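Local atomic coordinates of putative alkaline phosphatase (Pseudomonas fluorescens, PDB entry 4F1V), a protein that binds inorganic phosphate with high affinity in the periplasm and, as a PstS-family protein, probably delivers it to an ABC importer. Residues V111-G116 and G120-W125; A227-N232 and G287-G292. All coordinates share one frame; numbering follows the deposited sequence. Where two conformers were deposited one is given.

Contact 1 of 2, residues V111-G116 and G120-W125; sequences VQELCG and GRINTW
Arg-121 folds back over Gly-116, and its side chain can be followed atom by atom. Arg-121 CB lies 3.8 Å from Gly-116 O. CG stands anti to the backbone N (chi1 172°), and the chain then bends at chi3 (56°), which returns the guanidinium to the helix instead of sending it past the end. Arg-121 NE is 3.8 Å and Arg-121 CZ 3.7 Å from Gly-116 CA, which sits over one face of the guanidinium; as a glycine, this residue has no side chain between the two. At the edge of the group, Arg-121 NH2 reaches Gln-112 O at 2.9 Å. That carbonyl also accepts the helical bond from Gly-116 N. Helix 111-119 ends where Gly-120 takes a positive phi, and the reversed chain brings Ile-122 N to Gly-116 O, a nearly straight bond of 3.0 Å although the donor stands well above the carbonyl plane. This bond ties the returning chain to the last turns, while Ile-122 packs back along the helix: Ile-122 CD1 lies 3.8 Å from Glu-113 CA, its side chain crossing that of Glu-113 at a slant. Cys-115, within the same turn, is bonded to Cys-160. With an N-H...O angle of 123° the bond from NH2 to Gln-112 O is weak, and the stronger polar partner of Arg-121 is Glu-163, so the guanidinium is held mainly by that salt bridge, made through NE, and by packing on Gly-116.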
loop_
_atom_site.group_PDB
_atom_site.type_symbol
_atom_site.label_atom_id
_atom_site.label_comp_id
_atom_site.label_asym_id
_atom_site.label_seq_id
_atom_site.Cartn_x
_atom_site.Cartn_y
_atom_site.Cartn_z
ATOM N N VAL A 111 -3.042 14.712 -15.467
ATOM C CA VAL A 111 -1.886 13.868 -15.152
ATOM C C VAL A 111 -0.588 14.603 -15.375
ATOM O O VAL A 111 0.352 14.537 -14.550
ATOM C CB VAL A 111 -1.982 12.538 -15.920
ATOM C CG1 VAL A 111 -0.677 11.747 -15.819
ATOM C CG2 VAL A 111 -3.162 11.725 -15.398
ATOM N N GLN A 112 -0.497 15.387 -16.458
ATOM C CA GLN A 112 0.731 16.128 -16.681
ATOM C C GLN A 112 0.984 17.198 -15.645
ATOM O O GLN A 112 2.120 17.452 -15.254
ATOM C CB GLN A 112 0.786 16.659 -18.116
ATOM C CG GLN A 112 0.966 15.576 -19.152
ATOM C CD GLN A 112 2.135 14.679 -18.869
ATOM O OE1 GLN A 112 3.268 15.165 -18.727
ATOM N NE2 GLN A 112 1.919 13.387 -18.705
ATOM N N GLU A 113 -0.110 17.848 -15.135
ATOM C CA GLU A 113 0.094 18.791 -14.051
ATOM C C GLU A 113 0.586 18.070 -12.773
ATOM O O GLU A 113 1.432 18.593 -12.054
ATOM C CB GLU A 113 -1.206 19.545 -13.705
ATOM C CG GLU A 113 -1.519 20.658 -14.731
ATOM C CD GLU A 113 -2.935 21.244 -14.572
ATOM O OE1 GLU A 113 -3.157 22.359 -15.109
ATOM O OE2 GLU A 113 -3.798 20.554 -13.959
ATOM N N LEU A 114 0.025 16.922 -12.432
ATOM C CA LEU A 114 0.490 16.134 -11.307
ATOM C C LEU A 114 2.006 15.857 -11.449
ATOM O O LEU A 114 2.786 16.056 -10.513
ATOM C CB LEU A 114 -0.302 14.831 -11.229
ATOM C CG LEU A 114 0.136 13.860 -10.105
ATOM C CD1 LEU A 114 -0.470 14.200 -8.780
ATOM C CD2 LEU A 114 -0.243 12.423 -10.473
ATOM N N CYS A 115 2.382 15.375 -12.626
ATOM C CA CYS A 115 3.810 15.139 -12.905
ATOM C C CYS A 115 4.657 16.406 -12.641
ATOM O O CYS A 115 5.708 16.295 -12.029
ATOM C CB CYS A 115 3.958 14.714 -14.352
ATOM S SG CYS A 115 3.228 13.072 -14.716
ATOM N N GLY A 116 4.177 17.524 -13.135
ATOM C CA GLY A 116 4.916 18.779 -12.970
ATOM C C GLY A 116 4.983 19.255 -11.558
ATOM O O GLY A 116 6.000 19.824 -11.147
ATOM N N GLY A 120 8.678 19.396 -9.596
ATOM C CA GLY A 120 9.041 20.800 -9.321
ATOM C C GLY A 120 8.895 21.716 -10.552
ATOM O O GLY A 120 9.087 22.939 -10.365
ATOM N N ARG A 121 8.527 21.215 -11.710
ATOM C CA ARG A 121 8.308 22.063 -12.890
ATOM C C ARG A 121 7.198 23.089 -12.670
ATOM O O ARG A 121 7.297 24.225 -13.118
ATOM C CB ARG A 121 7.998 21.159 -14.086
ATOM C CG ARG A 121 7.555 21.885 -15.361
ATOM C CD ARG A 121 7.436 20.946 -16.521
ATOM N NE ARG A 121 6.542 19.809 -16.288
ATOM C CZ ARG A 121 5.247 19.820 -16.494
ATOM N NH1 ARG A 121 4.584 20.940 -16.848
ATOM N NH2 ARG A 121 4.557 18.700 -16.324
ATOM N N ILE A 122 6.128 22.655 -12.027
ATOM C CA ILE A 122 5.000 23.516 -11.674
ATOM C C ILE A 122 5.102 23.742 -10.172
ATOM O O ILE A 122 5.001 22.809 -9.371
ATOM C CB ILE A 122 3.658 22.887 -12.006
ATOM C CG1 ILE A 122 3.569 22.678 -13.522
ATOM C CG2 ILE A 122 2.493 23.774 -11.498
ATOM C CD1 ILE A 122 2.321 21.903 -13.907
ATOM N N ASN A 123 5.387 25.000 -9.765
ATOM C CA ASN A 123 5.678 25.314 -8.385
ATOM C C ASN A 123 4.820 26.455 -7.861
ATOM O O ASN A 123 5.122 26.977 -6.761
ATOM C CB ASN A 123 7.176 25.513 -8.149
ATOM C CG ASN A 123 7.732 26.666 -8.952
ATOM O OD1 ASN A 123 6.991 27.554 -9.346
ATOM N ND2 ASN A 123 9.042 26.711 -9.137
ATOM N N THR A 124 3.782 26.842 -8.581
ATOM C CA THR A 124 2.820 27.869 -8.181
ATOM C C THR A 124 1.438 27.349 -8.408
ATOM O O THR A 124 1.153 26.572 -9.354
ATOM C CB THR A 124 2.983 29.191 -8.939
ATOM O OG1 THR A 124 2.706 28.989 -10.308
ATOM C CG2 THR A 124 4.382 29.787 -8.741
ATOM N N TRP A 125 0.482 27.804 -7.578
ATOM C CA TRP A 125 -0.914 27.384 -7.754
ATOM C C TRP A 125 -1.511 27.966 -9.028
ATOM O O TRP A 125 -2.447 27.409 -9.592
ATOM C CB TRP A 125 -1.703 27.782 -6.482
ATOM C CG TRP A 125 -1.316 26.900 -5.297
ATOM C CD1 TRP A 125 -0.388 27.139 -4.355
ATOM C CD2 TRP A 125 -1.826 25.587 -5.039
ATOM N NE1 TRP A 125 -0.303 26.041 -3.491
ATOM C CE2 TRP A 125 -1.153 25.096 -3.889
ATOM C CE3 TRP A 125 -2.781 24.804 -5.635
ATOM C CZ2 TRP A 125 -1.415 23.800 -3.347
ATOM C CZ3 TRP A 125 -3.076 23.530 -5.085
ATOM C CH2 TRP A 125 -2.363 23.069 -3.969
#

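Contact 2 of 2, residues A227-N232 and G287-G292; sequences ARVGKN and GYPILG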
loop_
_atom_site.group_PDB
_atom_site.type_symbol
_atom_site.label_atom_id
_atom_site.label_comp_id
_atom_site.label_asym_id
_atom_site.label_seq_id
_atom_site.Cartn_x
_atom_site.Cartn_y
_atom_site.Cartn_z
ATOM N N ALA A 227 -7.477 16.676 -4.338
ATOM C CA ALA A 227 -7.567 17.016 -5.749
ATOM C C ALA A 227 -8.257 15.900 -6.552
ATOM O O ALA A 227 -8.002 14.710 -6.341
ATOM C CB ALA A 227 -6.190 17.255 -6.327
ATOM N N ARG A 228 -9.099 16.317 -7.498
ATOM C CA ARG A 228 -9.442 15.408 -8.577
ATOM C C ARG A 228 -8.188 15.155 -9.425
ATOM O O ARG A 228 -7.299 15.996 -9.475
ATOM C CB ARG A 228 -10.588 15.985 -9.417
ATOM C CG ARG A 228 -11.899 16.171 -8.632
ATOM C CD ARG A 228 -12.871 17.115 -9.357
ATOM N NE ARG A 228 -14.061 17.302 -8.551
ATOM C CZ ARG A 228 -14.969 18.254 -8.833
ATOM N NH1 ARG A 228 -14.804 19.005 -9.938
ATOM N NH2 ARG A 228 -16.025 18.370 -8.025
ATOM N N VAL A 229 -8.158 13.987 -10.118
ATOM C CA VAL A 229 -7.107 13.697 -11.068
ATOM C C VAL A 229 -7.737 13.154 -12.336
ATOM O O VAL A 229 -8.628 12.311 -12.287
ATOM C CB VAL A 229 -6.035 12.695 -10.500
ATOM C CG1 VAL A 229 -4.967 12.419 -11.525
ATOM C CG2 VAL A 229 -5.437 13.221 -9.207
ATOM N N GLY A 230 -7.230 13.678 -13.480
ATOM C CA GLY A 230 -7.671 13.196 -14.786
ATOM C C GLY A 230 -8.234 14.265 -15.723
ATOM O O GLY A 230 -8.688 13.947 -16.804
ATOM N N LYS A 231 -8.176 15.548 -15.346
ATOM C CA LYS A 231 -8.596 16.655 -16.203
ATOM C C LYS A 231 -7.930 16.523 -17.557
ATOM O O LYS A 231 -6.734 16.271 -17.660
ATOM C CB LYS A 231 -8.178 17.971 -15.563
ATOM C CG LYS A 231 -8.512 19.253 -16.348
ATOM C CD LYS A 231 -8.123 20.566 -15.536
ATOM C CE LYS A 231 -6.624 20.646 -15.368
ATOM N NZ LYS A 231 -6.254 21.614 -14.350
ATOM N N ASN A 232 -8.675 16.842 -18.606
ATOM C CA ASN A 232 -8.167 17.141 -19.945
ATOM C C ASN A 232 -9.046 18.327 -20.536
ATOM O O ASN A 232 -10.205 18.159 -20.951
ATOM C CB ASN A 232 -8.261 15.960 -20.815
ATOM C CG ASN A 232 -7.693 16.218 -22.180
ATOM O OD1 ASN A 232 -7.622 17.369 -22.612
ATOM N ND2 ASN A 232 -7.384 15.116 -22.886
ATOM N N GLY A 287 -12.512 6.080 -14.521
ATOM C CA GLY A 287 -12.415 6.247 -13.097
ATOM C C GLY A 287 -11.135 6.999 -12.679
ATOM O O GLY A 287 -10.572 7.769 -13.440
ATOM N N TYR A 288 -10.769 6.786 -11.413
ATOM C CA TYR A 288 -9.605 7.467 -10.856
ATOM C C TYR A 288 -8.324 6.669 -11.200
ATOM O O TYR A 288 -8.322 5.436 -11.058
ATOM C CB TYR A 288 -9.764 7.555 -9.338
ATOM C CG TYR A 288 -8.653 8.327 -8.676
ATOM C CD1 TYR A 288 -8.687 9.726 -8.657
ATOM C CD2 TYR A 288 -7.567 7.686 -8.058
ATOM C CE1 TYR A 288 -7.681 10.468 -8.035
ATOM C CE2 TYR A 288 -6.559 8.411 -7.432
ATOM C CZ TYR A 288 -6.602 9.813 -7.413
ATOM O OH TYR A 288 -5.675 10.570 -6.768
ATOM N N PRO A 289 -7.254 7.318 -11.620
ATOM C CA PRO A 289 -6.164 6.557 -12.265
ATOM C C PRO A 289 -5.114 5.980 -11.328
ATOM O O PRO A 289 -4.358 5.112 -11.744
ATOM C CB PRO A 289 -5.553 7.565 -13.239
ATOM C CG PRO A 289 -5.819 8.900 -12.611
ATOM C CD PRO A 289 -7.180 8.777 -12.011
ATOM N N ILE A 290 -4.937 6.534 -10.090
ATOM C CA ILE A 290 -3.819 6.137 -9.251
ATOM C C ILE A 290 -4.246 5.131 -8.224
ATOM O O ILE A 290 -5.063 5.451 -7.309
ATOM C CB ILE A 290 -3.130 7.327 -8.531
ATOM C CG1 ILE A 290 -3.068 8.603 -9.406
ATOM C CG2 ILE A 290 -1.728 6.903 -8.097
ATOM C CD1 ILE A 290 -2.451 9.786 -8.701
ATOM N N LEU A 291 -3.773 3.889 -8.306
ATOM C CA LEU A 291 -4.265 2.791 -7.472
ATOM C C LEU A 291 -3.168 1.705 -7.355
ATOM O O LEU A 291 -2.178 1.686 -8.103
ATOM C CB LEU A 291 -5.586 2.213 -7.974
ATOM C CG LEU A 291 -5.506 1.212 -9.138
ATOM C CD1 LEU A 291 -6.916 0.790 -9.540
ATOM C CD2 LEU A 291 -4.769 1.737 -10.367
ATOM N N GLY A 292 -3.427 0.746 -6.452
ATOM C CA GLY A 292 -2.604 -0.466 -6.327
ATOM C C GLY A 292 -3.080 -1.297 -5.170
ATOM O O GLY A 292 -4.239 -1.145 -4.741
HETATM O O HOH W 1 -6.675 12.670 -5.114
HETATM O O HOH W 2 -10.029 10.631 -13.937
#
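Val-229 meets Tyr-288 and Pro-289 through a forked apolar contact. Val-229 CB lies 3.7 Å from Tyr-288 CE1, and Val-229 CG2 approaches the phenol end, 3.6 Å from Tyr-288 OH. The other branch, Val-229 CG1, is anti to the backbone N (chi1 180°) and meets Pro-289 CG at 3.8 Å, so the two methyls serve different neighbours. Pro-289 also packs on the tyrosine within its own segment: its CD stands 3.6 Å above the plane of the Tyr-288 ring, offset toward the rim. In the venus-flytrap fold, 287-292 leads into the long strand 291-299 of the five-stranded sheet, whereas 228-229 pairs in parallel with strand 108-109. The geometry is consistent with 287-292 being a passage between the two lobes. Polar contacts across the segments run through two waters, each donating to both sides. The oxygen of the first water is 2.7 Å from Ala-227 O, and the same water oxygen is 2.9 Å from Tyr-288 OH; the hydroxyl in turn hydrogen-bonds to Val-95 O, just beyond the neighbouring strand 85-94, which restrains the phenol end of the ring. The second water joins backbone to backbone, its oxygen 2.7 Å from Val-229 O and 3.0 Å from Gly-287 O.

Overall arrangement
Contacts 1 and 2 have centres 15 Å apart and touch directly at two points. A salt bridge of 2.7 Å joins Glu-113 OE2 to Lys-231 NZ, and Leu-114 CD2 packs 3.9 Å from Ile-290 CD1. Helix 147-159 links them further: Val-111 and Leu-114 of contact 1 and Pro-289 and Ile-290 of contact 2 all touch Phe-155. The start of that helix, Gly-147 and Thr-148, lines the phosphate pocket together with Arg-142 and Ser-146, while none of the residues in the two contacts belongs to the pocket. Contact 1 lies farther out, about 24 Å from its centre to that of the chain, against about 17 Å for contact 2.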